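Local coordinates for uroporphyrinogen-III synthetase (Pseudomonas syringae pv. tomato, PDB 3RE1), which probably catalyses the cyclisation of linear hydroxymethylbilane, with loss of water, to the macrocycle uroporphyrinogen III in porphyrin biosynthesis, at residues A14-L19 with E190-N195; S41-L46 with P178-G183; Q203-L208 with S233-A238. One frame throughout, in Å; residues are numbered along the deposited sequence.

Interaction 1 of 3, residues A14-L19 with E190-N195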
loop_
_atom_site.group_PDB
_atom_site.type_symbol
_atom_site.label_atom_id
_atom_site.label_comp_id
_atom_site.label_asym_id
_atom_site.label_seq_id
_atom_site.Cartn_x
_atom_site.Cartn_y
_atom_site.Cartn_z
ATOM N N ALA A 14 -15.331 1.661 -22.413
ATOM C CA ALA A 14 -15.742 0.258 -22.578
ATOM C C ALA A 14 -15.120 -0.631 -21.488
ATOM O O ALA A 14 -15.221 -1.852 -21.565
ATOM C CB ALA A 14 -15.362 -0.259 -23.978
ATOM N N TRP A 15 -14.473 -0.008 -20.491
ATOM C CA TRP A 15 -13.808 -0.711 -19.391
ATOM C C TRP A 15 -14.716 -0.772 -18.181
ATOM O O TRP A 15 -15.166 0.248 -17.680
ATOM C CB TRP A 15 -12.505 -0.005 -18.989
ATOM C CG TRP A 15 -11.419 -0.064 -20.030
ATOM C CD1 TRP A 15 -11.144 0.871 -20.994
ATOM C CD2 TRP A 15 -10.477 -1.117 -20.221
ATOM N NE1 TRP A 15 -10.092 0.456 -21.782
ATOM C CE2 TRP A 15 -9.660 -0.759 -21.324
ATOM C CE3 TRP A 15 -10.247 -2.334 -19.577
ATOM C CZ2 TRP A 15 -8.615 -1.574 -21.792
ATOM C CZ3 TRP A 15 -9.203 -3.161 -20.050
ATOM C CH2 TRP A 15 -8.398 -2.766 -21.144
ATOM N N ARG A 16 -14.984 -1.983 -17.720
ATOM C CA ARG A 16 -15.854 -2.207 -16.582
ATOM C C ARG A 16 -14.936 -2.832 -15.568
ATOM O O ARG A 16 -14.907 -4.044 -15.426
ATOM C CB ARG A 16 -16.984 -3.188 -16.943
ATOM C CG ARG A 16 -18.197 -2.609 -17.725
ATOM C CD ARG A 16 -19.350 -2.327 -16.753
ATOM N NE ARG A 16 -20.509 -3.208 -16.909
ATOM C CZ ARG A 16 -21.673 -3.029 -16.270
ATOM N NH1 ARG A 16 -21.846 -2.010 -15.441
ATOM N NH2 ARG A 16 -22.680 -3.872 -16.458
ATOM N N LEU A 17 -14.180 -1.994 -14.873
ATOM C CA LEU A 17 -13.149 -2.460 -13.968
ATOM C C LEU A 17 -13.651 -3.040 -12.670
ATOM O O LEU A 17 -14.727 -2.701 -12.209
ATOM C CB LEU A 17 -12.201 -1.310 -13.685
ATOM C CG LEU A 17 -11.552 -0.823 -14.974
ATOM C CD1 LEU A 17 -10.670 0.341 -14.638
ATOM C CD2 LEU A 17 -10.734 -1.951 -15.632
ATOM N N LEU A 18 -12.860 -3.936 -12.098
ATOM C CA LEU A 18 -13.130 -4.499 -10.789
ATOM C C LEU A 18 -12.068 -3.855 -9.912
ATOM O O LEU A 18 -10.936 -3.697 -10.355
ATOM C CB LEU A 18 -12.900 -6.009 -10.796
ATOM C CG LEU A 18 -13.605 -6.860 -9.724
ATOM C CD1 LEU A 18 -12.737 -8.053 -9.354
ATOM C CD2 LEU A 18 -13.866 -6.082 -8.495
ATOM N N LEU A 19 -12.441 -3.452 -8.697
ATOM C CA LEU A 19 -11.540 -2.775 -7.774
ATOM C C LEU A 19 -11.511 -3.632 -6.563
ATOM O O LEU A 19 -12.557 -4.086 -6.099
ATOM C CB LEU A 19 -12.035 -1.391 -7.412
ATOM C CG LEU A 19 -12.282 -0.418 -8.571
ATOM C CD1 LEU A 19 -12.760 0.945 -8.034
ATOM C CD2 LEU A 19 -11.053 -0.237 -9.358
ATOM N N GLU A 190 -19.028 -11.601 -13.629
ATOM C CA GLU A 190 -20.017 -11.991 -14.646
ATOM C C GLU A 190 -21.234 -11.087 -14.702
ATOM O O GLU A 190 -21.456 -10.405 -15.695
ATOM C CB GLU A 190 -20.461 -13.453 -14.440
ATOM C CG GLU A 190 -19.361 -14.458 -14.748
ATOM C CD GLU A 190 -18.673 -14.132 -16.070
ATOM O OE1 GLU A 190 -19.282 -14.383 -17.137
ATOM O OE2 GLU A 190 -17.532 -13.618 -16.043
ATOM N N VAL A 191 -22.009 -11.079 -13.622
ATOM C CA VAL A 191 -23.183 -10.213 -13.478
ATOM C C VAL A 191 -22.879 -8.731 -13.705
ATOM O O VAL A 191 -23.747 -7.994 -14.192
ATOM C CB VAL A 191 -23.821 -10.361 -12.073
ATOM C CG1 VAL A 191 -25.033 -9.450 -11.927
ATOM C CG2 VAL A 191 -24.198 -11.820 -11.816
ATOM N N GLU A 192 -21.681 -8.279 -13.341
ATOM C CA GLU A 192 -21.333 -6.873 -13.544
ATOM C C GLU A 192 -20.646 -6.630 -14.887
ATOM O O GLU A 192 -20.407 -5.479 -15.275
ATOM C CB GLU A 192 -20.459 -6.343 -12.418
ATOM C CG GLU A 192 -21.182 -6.184 -11.130
ATOM C CD GLU A 192 -22.494 -5.427 -11.300
ATOM O OE1 GLU A 192 -22.484 -4.298 -11.841
ATOM O OE2 GLU A 192 -23.545 -5.955 -10.890
ATOM N N ARG A 193 -20.327 -7.715 -15.583
ATOM C CA ARG A 193 -19.759 -7.635 -16.928
ATOM C C ARG A 193 -18.373 -7.045 -16.941
ATOM O O ARG A 193 -18.013 -6.372 -17.896
ATOM C CB ARG A 193 -20.654 -6.753 -17.797
ATOM C CG ARG A 193 -20.996 -7.288 -19.163
ATOM C CD ARG A 193 -22.481 -7.579 -19.294
ATOM N NE ARG A 193 -23.303 -6.536 -18.698
ATOM C CZ ARG A 193 -23.413 -5.308 -19.183
ATOM N NH1 ARG A 193 -22.741 -4.952 -20.279
ATOM N NH2 ARG A 193 -24.204 -4.441 -18.571
ATOM N N LEU A 194 -17.601 -7.273 -15.880
ATOM C CA LEU A 194 -16.280 -6.648 -15.755
ATOM C C LEU A 194 -15.304 -7.271 -16.724
ATOM O O LEU A 194 -15.217 -8.491 -16.821
ATOM C CB LEU A 194 -15.731 -6.776 -14.332
ATOM C CG LEU A 194 -16.315 -5.971 -13.159
ATOM C CD1 LEU A 194 -17.006 -4.724 -13.631
ATOM C CD2 LEU A 194 -17.251 -6.796 -12.298
ATOM N N ASN A 195 -14.559 -6.433 -17.427
ATOM C CA ASN A 195 -13.541 -6.920 -18.359
ATOM C C ASN A 195 -12.132 -6.405 -17.970
ATOM O O ASN A 195 -11.248 -6.280 -18.804
ATOM C CB ASN A 195 -13.896 -6.472 -19.781
ATOM C CG ASN A 195 -14.002 -4.958 -19.881
ATOM O OD1 ASN A 195 -14.205 -4.266 -18.868
ATOM N ND2 ASN A 195 -13.848 -4.432 -21.087
#

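Interaction 2 of 3, residues S41-L46 with P178-G183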
loop_
_atom_site.group_PDB
_atom_site.type_symbol
_atom_site.label_atom_id
_atom_site.label_comp_id
_atom_site.label_asym_id
_atom_site.label_seq_id
_atom_site.Cartn_x
_atom_site.Cartn_y
_atom_site.Cartn_z
ATOM N N SER A 41 -16.934 -1.823 -10.191
ATOM C CA SER A 41 -17.621 -2.400 -9.061
ATOM C C SER A 41 -16.561 -2.744 -8.024
ATOM O O SER A 41 -15.502 -3.286 -8.348
ATOM C CB SER A 41 -18.355 -3.653 -9.474
ATOM O OG SER A 41 -18.819 -4.340 -8.317
ATOM N N SER A 42 -16.848 -2.440 -6.770
ATOM C CA SER A 42 -15.871 -2.672 -5.758
ATOM C C SER A 42 -16.148 -3.896 -4.932
ATOM O O SER A 42 -17.230 -4.067 -4.397
ATOM C CB SER A 42 -15.746 -1.438 -4.879
ATOM O OG SER A 42 -15.271 -0.348 -5.661
ATOM N N LEU A 43 -15.139 -4.752 -4.860
ATOM C CA LEU A 43 -15.129 -5.929 -4.002
ATOM C C LEU A 43 -13.839 -5.855 -3.139
ATOM O O LEU A 43 -12.790 -6.361 -3.546
ATOM C CB LEU A 43 -15.127 -7.201 -4.852
ATOM C CG LEU A 43 -14.883 -8.499 -4.080
ATOM C CD1 LEU A 43 -16.088 -8.818 -3.226
ATOM C CD2 LEU A 43 -14.626 -9.627 -5.024
ATOM N N PRO A 44 -13.917 -5.225 -1.944
ATOM C CA PRO A 44 -12.766 -5.008 -1.070
ATOM C C PRO A 44 -12.082 -6.299 -0.628
ATOM O O PRO A 44 -12.727 -7.203 -0.107
ATOM C CB PRO A 44 -13.367 -4.248 0.109
ATOM C CG PRO A 44 -14.759 -4.795 0.203
ATOM C CD PRO A 44 -15.171 -4.857 -1.260
ATOM N N LEU A 45 -10.769 -6.368 -0.840
ATOM C CA LEU A 45 -9.987 -7.536 -0.492
ATOM C C LEU A 45 -9.103 -7.270 0.712
ATOM O O LEU A 45 -8.731 -8.202 1.419
ATOM C CB LEU A 45 -9.149 -7.967 -1.692
ATOM C CG LEU A 45 -9.918 -8.318 -2.970
ATOM C CD1 LEU A 45 -8.951 -8.847 -3.982
ATOM C CD2 LEU A 45 -10.983 -9.360 -2.696
ATOM N N LEU A 46 -8.781 -5.998 0.943
ATOM C CA LEU A 46 -7.983 -5.582 2.096
ATOM C C LEU A 46 -8.730 -4.659 3.022
ATOM O O LEU A 46 -9.497 -3.811 2.594
ATOM C CB LEU A 46 -6.732 -4.830 1.651
ATOM C CG LEU A 46 -5.624 -5.615 0.991
ATOM C CD1 LEU A 46 -5.298 -6.831 1.846
ATOM C CD2 LEU A 46 -6.095 -6.004 -0.392
ATOM N N PRO A 178 -11.526 -9.197 4.045
ATOM C CA PRO A 178 -12.914 -9.083 4.451
ATOM C C PRO A 178 -13.667 -10.386 4.207
ATOM O O PRO A 178 -13.354 -11.131 3.282
ATOM C CB PRO A 178 -13.424 -7.961 3.561
ATOM C CG PRO A 178 -12.241 -7.066 3.469
ATOM C CD PRO A 178 -11.104 -8.014 3.272
ATOM N N GLN A 179 -14.642 -10.667 5.059
ATOM C CA GLN A 179 -15.420 -11.891 4.945
ATOM C C GLN A 179 -16.371 -11.856 3.742
ATOM O O GLN A 179 -17.360 -11.104 3.743
ATOM C CB GLN A 179 -16.195 -12.143 6.248
ATOM C CG GLN A 179 -16.675 -13.590 6.416
ATOM C CD GLN A 179 -15.564 -14.624 6.144
ATOM O OE1 GLN A 179 -15.843 -15.762 5.713
ATOM N NE2 GLN A 179 -14.303 -14.235 6.396
ATOM N N HIS A 180 -16.045 -12.668 2.726
ATOM C CA HIS A 180 -16.834 -12.778 1.485
ATOM C C HIS A 180 -17.358 -14.180 1.216
ATOM O O HIS A 180 -16.653 -15.178 1.419
ATOM C CB HIS A 180 -16.018 -12.337 0.273
ATOM C CG HIS A 180 -15.804 -10.865 0.200
ATOM N ND1 HIS A 180 -14.728 -10.303 -0.451
ATOM C CD2 HIS A 180 -16.518 -9.831 0.709
ATOM C CE1 HIS A 180 -14.792 -8.988 -0.346
ATOM N NE2 HIS A 180 -15.868 -8.674 0.356
ATOM N N ALA A 181 -18.596 -14.242 0.734
ATOM C CA ALA A 181 -19.210 -15.509 0.361
ATOM C C ALA A 181 -18.395 -16.146 -0.769
ATOM O O ALA A 181 -17.993 -15.455 -1.710
ATOM C CB ALA A 181 -20.654 -15.279 -0.078
ATOM N N PRO A 182 -18.128 -17.464 -0.675
ATOM C CA PRO A 182 -17.335 -18.172 -1.684
ATOM C C PRO A 182 -17.863 -18.000 -3.096
ATOM O O PRO A 182 -19.077 -17.989 -3.331
ATOM C CB PRO A 182 -17.440 -19.629 -1.243
ATOM C CG PRO A 182 -17.524 -19.523 0.241
ATOM C CD PRO A 182 -18.476 -18.358 0.446
ATOM N N GLY A 183 -16.941 -17.856 -4.034
ATOM C CA GLY A 183 -17.325 -17.683 -5.421
ATOM C C GLY A 183 -17.850 -16.309 -5.814
ATOM O O GLY A 183 -18.105 -16.078 -7.003
#

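Interaction 3 of 3, residues Q203-L208 with S233-A238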
loop_
_atom_site.group_PDB
_atom_site.type_symbol
_atom_site.label_atom_id
_atom_site.label_comp_id
_atom_site.label_asym_id
_atom_site.label_seq_id
_atom_site.Cartn_x
_atom_site.Cartn_y
_atom_site.Cartn_z
ATOM N N GLN A 203 -0.225 -8.115 -1.496
ATOM C CA GLN A 203 -1.063 -8.990 -0.672
ATOM C C GLN A 203 -2.484 -8.760 -1.175
ATOM O O GLN A 203 -3.426 -9.453 -0.778
ATOM C CB GLN A 203 -0.928 -8.663 0.815
ATOM C CG GLN A 203 -1.757 -7.492 1.300
ATOM C CD GLN A 203 -1.177 -6.828 2.565
ATOM O OE1 GLN A 203 -0.626 -7.504 3.452
ATOM N NE2 GLN A 203 -1.319 -5.498 2.653
ATOM N N GLY A 204 -2.608 -7.783 -2.075
ATOM C CA GLY A 204 -3.873 -7.512 -2.723
ATOM C C GLY A 204 -4.069 -8.507 -3.852
ATOM O O GLY A 204 -5.185 -8.963 -4.059
ATOM N N PHE A 205 -2.987 -8.836 -4.575
ATOM C CA PHE A 205 -3.061 -9.794 -5.677
ATOM C C PHE A 205 -3.270 -11.183 -5.065
ATOM O O PHE A 205 -3.947 -12.044 -5.625
ATOM C CB PHE A 205 -1.804 -9.805 -6.558
ATOM C CG PHE A 205 -1.806 -10.946 -7.531
ATOM C CD1 PHE A 205 -2.782 -11.024 -8.516
ATOM C CD2 PHE A 205 -0.914 -11.989 -7.406
ATOM C CE1 PHE A 205 -2.837 -12.094 -9.339
ATOM C CE2 PHE A 205 -0.977 -13.081 -8.258
ATOM C CZ PHE A 205 -1.943 -13.131 -9.207
ATOM N N GLU A 206 -2.660 -11.395 -3.909
ATOM C CA GLU A 206 -2.975 -12.549 -3.097
ATOM C C GLU A 206 -4.322 -12.084 -2.581
ATOM O O GLU A 206 -4.612 -10.880 -2.617
ATOM C CB GLU A 206 -1.997 -12.649 -1.940
ATOM C CG GLU A 206 -0.551 -12.963 -2.336
ATOM C CD GLU A 206 0.479 -12.516 -1.266
ATOM O OE1 GLU A 206 0.064 -12.197 -0.118
ATOM O OE2 GLU A 206 1.703 -12.484 -1.572
ATOM N N HIS A 207 -5.165 -12.992 -2.112
ATOM C CA HIS A 207 -6.517 -12.592 -1.699
ATOM C C HIS A 207 -7.418 -12.345 -2.938
ATOM O O HIS A 207 -8.572 -11.922 -2.807
ATOM C CB HIS A 207 -6.497 -11.319 -0.793
ATOM C CG HIS A 207 -5.816 -11.501 0.537
ATOM N ND1 HIS A 207 -5.979 -10.613 1.588
ATOM C CD2 HIS A 207 -4.952 -12.456 0.988
ATOM C CE1 HIS A 207 -5.249 -11.011 2.621
ATOM N NE2 HIS A 207 -4.617 -12.127 2.282
ATOM N N LEU A 208 -6.871 -12.555 -4.132
ATOM C CA LEU A 208 -7.612 -12.381 -5.383
ATOM C C LEU A 208 -7.527 -13.711 -6.033
ATOM O O LEU A 208 -8.525 -14.307 -6.362
ATOM C CB LEU A 208 -6.959 -11.372 -6.311
ATOM C CG LEU A 208 -7.516 -11.350 -7.758
ATOM C CD1 LEU A 208 -8.979 -10.935 -7.755
ATOM C CD2 LEU A 208 -6.714 -10.426 -8.699
ATOM N N SER A 233 5.328 -9.156 -11.139
ATOM C CA SER A 233 6.056 -10.420 -11.099
ATOM C C SER A 233 5.293 -11.488 -10.291
ATOM O O SER A 233 5.333 -12.630 -10.639
ATOM C CB SER A 233 7.484 -10.220 -10.569
ATOM O OG SER A 233 8.091 -11.469 -10.294
ATOM N N LEU A 234 4.570 -11.106 -9.239
ATOM C CA LEU A 234 3.802 -12.101 -8.493
ATOM C C LEU A 234 2.684 -12.628 -9.356
ATOM O O LEU A 234 2.310 -13.791 -9.236
ATOM C CB LEU A 234 3.172 -11.510 -7.228
ATOM C CG LEU A 234 4.041 -11.074 -6.033
ATOM C CD1 LEU A 234 3.182 -10.307 -5.044
ATOM C CD2 LEU A 234 4.684 -12.283 -5.368
ATOM N N ALA A 235 2.158 -11.770 -10.228
ATOM C CA ALA A 235 1.039 -12.140 -11.107
ATOM C C ALA A 235 1.463 -13.022 -12.245
ATOM O O ALA A 235 0.754 -13.942 -12.571
ATOM C CB ALA A 235 0.356 -10.898 -11.659
ATOM N N GLN A 236 2.609 -12.722 -12.858
ATOM C CA GLN A 236 3.151 -13.543 -13.978
ATOM C C GLN A 236 3.439 -14.957 -13.497
ATOM O O GLN A 236 3.148 -15.933 -14.195
ATOM C CB GLN A 236 4.423 -12.930 -14.573
ATOM C CG GLN A 236 4.203 -11.523 -15.080
ATOM C CD GLN A 236 5.488 -10.743 -15.270
ATOM O OE1 GLN A 236 6.435 -10.832 -14.453
ATOM N NE2 GLN A 236 5.529 -9.940 -16.347
ATOM N N ALA A 237 3.971 -15.048 -12.283
ATOM C CA ALA A 237 4.239 -16.330 -11.648
ATOM C C ALA A 237 2.962 -17.121 -11.454
ATOM O O ALA A 237 2.960 -18.349 -11.523
ATOM C CB ALA A 237 4.950 -16.141 -10.289
ATOM N N ALA A 238 1.876 -16.407 -11.209
ATOM C CA ALA A 238 0.577 -17.033 -11.007
ATOM C C ALA A 238 -0.141 -17.425 -12.309
ATOM O O ALA A 238 -1.140 -18.133 -12.274
ATOM C CB ALA A 238 -0.300 -16.107 -10.200
#

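Interaction 1 of 3, residues A14-L19 with E190-N195
Arg16 and Leu194 face each other where the two segments meet, their CA atoms 4.5 Å apart, and the touching parts of the chain run at 108° to one another. Segment 14-19 enters strand 16-19 of a parallel five-stranded sheet with the 2-1-3-4-5 strand order of flavodoxin-like folds. Segment 190-195 is the end of helix 186-191, closed by a Schellman motif with Arg193 at positive phi, and the turn to the neighbouring strand 196-198. Ahead of the backbone pairing of Leu18 with Gly196, the side-chain amide of Asn195 stands in for a peptide group. With CG between the backbone N and the carbonyl carbon (chi1 58°), the amide swings onto the edge of the incoming chain. Its OD1 accepts a nearly straight bond from Arg16 N at 2.7 Å, in the carbonyl plane, while ND2 donates to Ala14 O at 3.0 Å, tilted from that carbonyl's plane. A weak backbone bond from Asn195 N to Arg16 O may extend the pairing, though the place of that oxygen is less sure. Leu194 lies alongside the strand, its CG 4.2 Å from Leu18 CB, and also leans on Phe39. The Arg16 chain bends at chi2 and chi3, bringing its guanidinium under Glu192 O, which sits over one face and is too poorly angled to be a bond acceptor. Phe39 forms a cation-pi contact with the same group. The guanidinium groups of Arg16 and Arg193 come together near the surface, their planes 59° apart, probably at some electrostatic cost, though their very close NH2 approach is doubtful. Glu192 may ease that cost: its OE1 is 4.3 Å from Arg16 NH1, well out of the guanidinium plane.

Interaction 2 of 3, residues S41-L46 with P178-G183
Leu43, the first residue of 41-46 to touch 178-183, lays its CD1 over one face of the His180 ring in a CH-pi contact. CG stands anti to the backbone N (chi1 170°), which carries the branch away from the strand and onto the imidazole; Leu43 CD1 and His180 CE1 are modelled closer than carbons can sit, so the exact spacing is doubtful. Pro44 follows, its ring CG 4.0 Å from His180 NE2, while its carbonyl oxygen lies at the imidazole edge, too close to CE1 in the model for its exact place to be trusted, and at a poor angle to NE2. Leu45 presents its O to Pro178 CD and brings CD2 near the plane of the His180 ring, 4.5 Å from His180 ND1. Leu46 N ends the contact, 3.9 Å from Pro178 CD. The opposite face of the imidazole has Pro178 O above its rim, and Leu211 of helix 209-212 also touches His180. Here the chain leaves edge strand 39-42 of the flavodoxin-like sheet for the interdomain strand 47-50, beside the loop returning from strand 166-176. Pro44 and Pro178 have no backbone N-H to give, and the chains meet by van der Waals and CH-pi contact without strand pairing.

Interaction 3 of 3, residues Q203-L208 with S233-A238
Phe205 sets its ring against helix 229-238, one face lying over Ala235, whose CA is 4.0 Å from the ring centroid and 29° off the normal, a CH-pi contact. The Ala235 CB reaches the rim of that face, 4.0 Å from Phe205 CZ. At the ring edge, and in its plane, Ala238 CB meets Phe205 CZ at 3.5 Å, so two alanines three residues apart, about one helical turn, meet the ring on a face and at an edge. Holding CG anti to the backbone N (chi1 170°) carries the phenyl group from the short helix 202-205 across to the other helix. Leu234 passes the phenylalanine in the opposite sense, its CB 4.1 Å from Phe205 CD2, and its backbone O lies obliquely, 3.5 Å from Phe205 CE2. Both helices belong to the flavodoxin-like domain, where they occur in successive connections on either side of strand 224-226 in the chain; Leu224 of that strand touches Phe205 and Ala235 alike, so the contact also packs against the sheet. Glu206, the first residue to leave the helix, brings OE2 within 4.4 Å of Leu234 CD1 at the exposed margin. The backbone O of Ala238 accepts a hydrogen bond from Trp216 NE1.

In the fold
From the N terminus, 14-19 opens the longest loop, closed only when the chain reaches 190-195 in interaction 1. Within that loop lies the one closed by interaction 2, from 41-46 to 178-183; between these the chain crosses by strand 47-50, builds the second domain and returns by strand 166-176. Interactions 1 and 2 reach neighbouring strands of one sheet: Leu19 O to Leu43 N and Leu19 N to Ser41 O are probable hydrogen bonds between strand 16-19 and the chain at 41-43. Interaction 3 follows in series, a short local closure joining two helices. It meets interaction 2 where Leu45 and Leu46 pack on Gln203, Gly204 and His207.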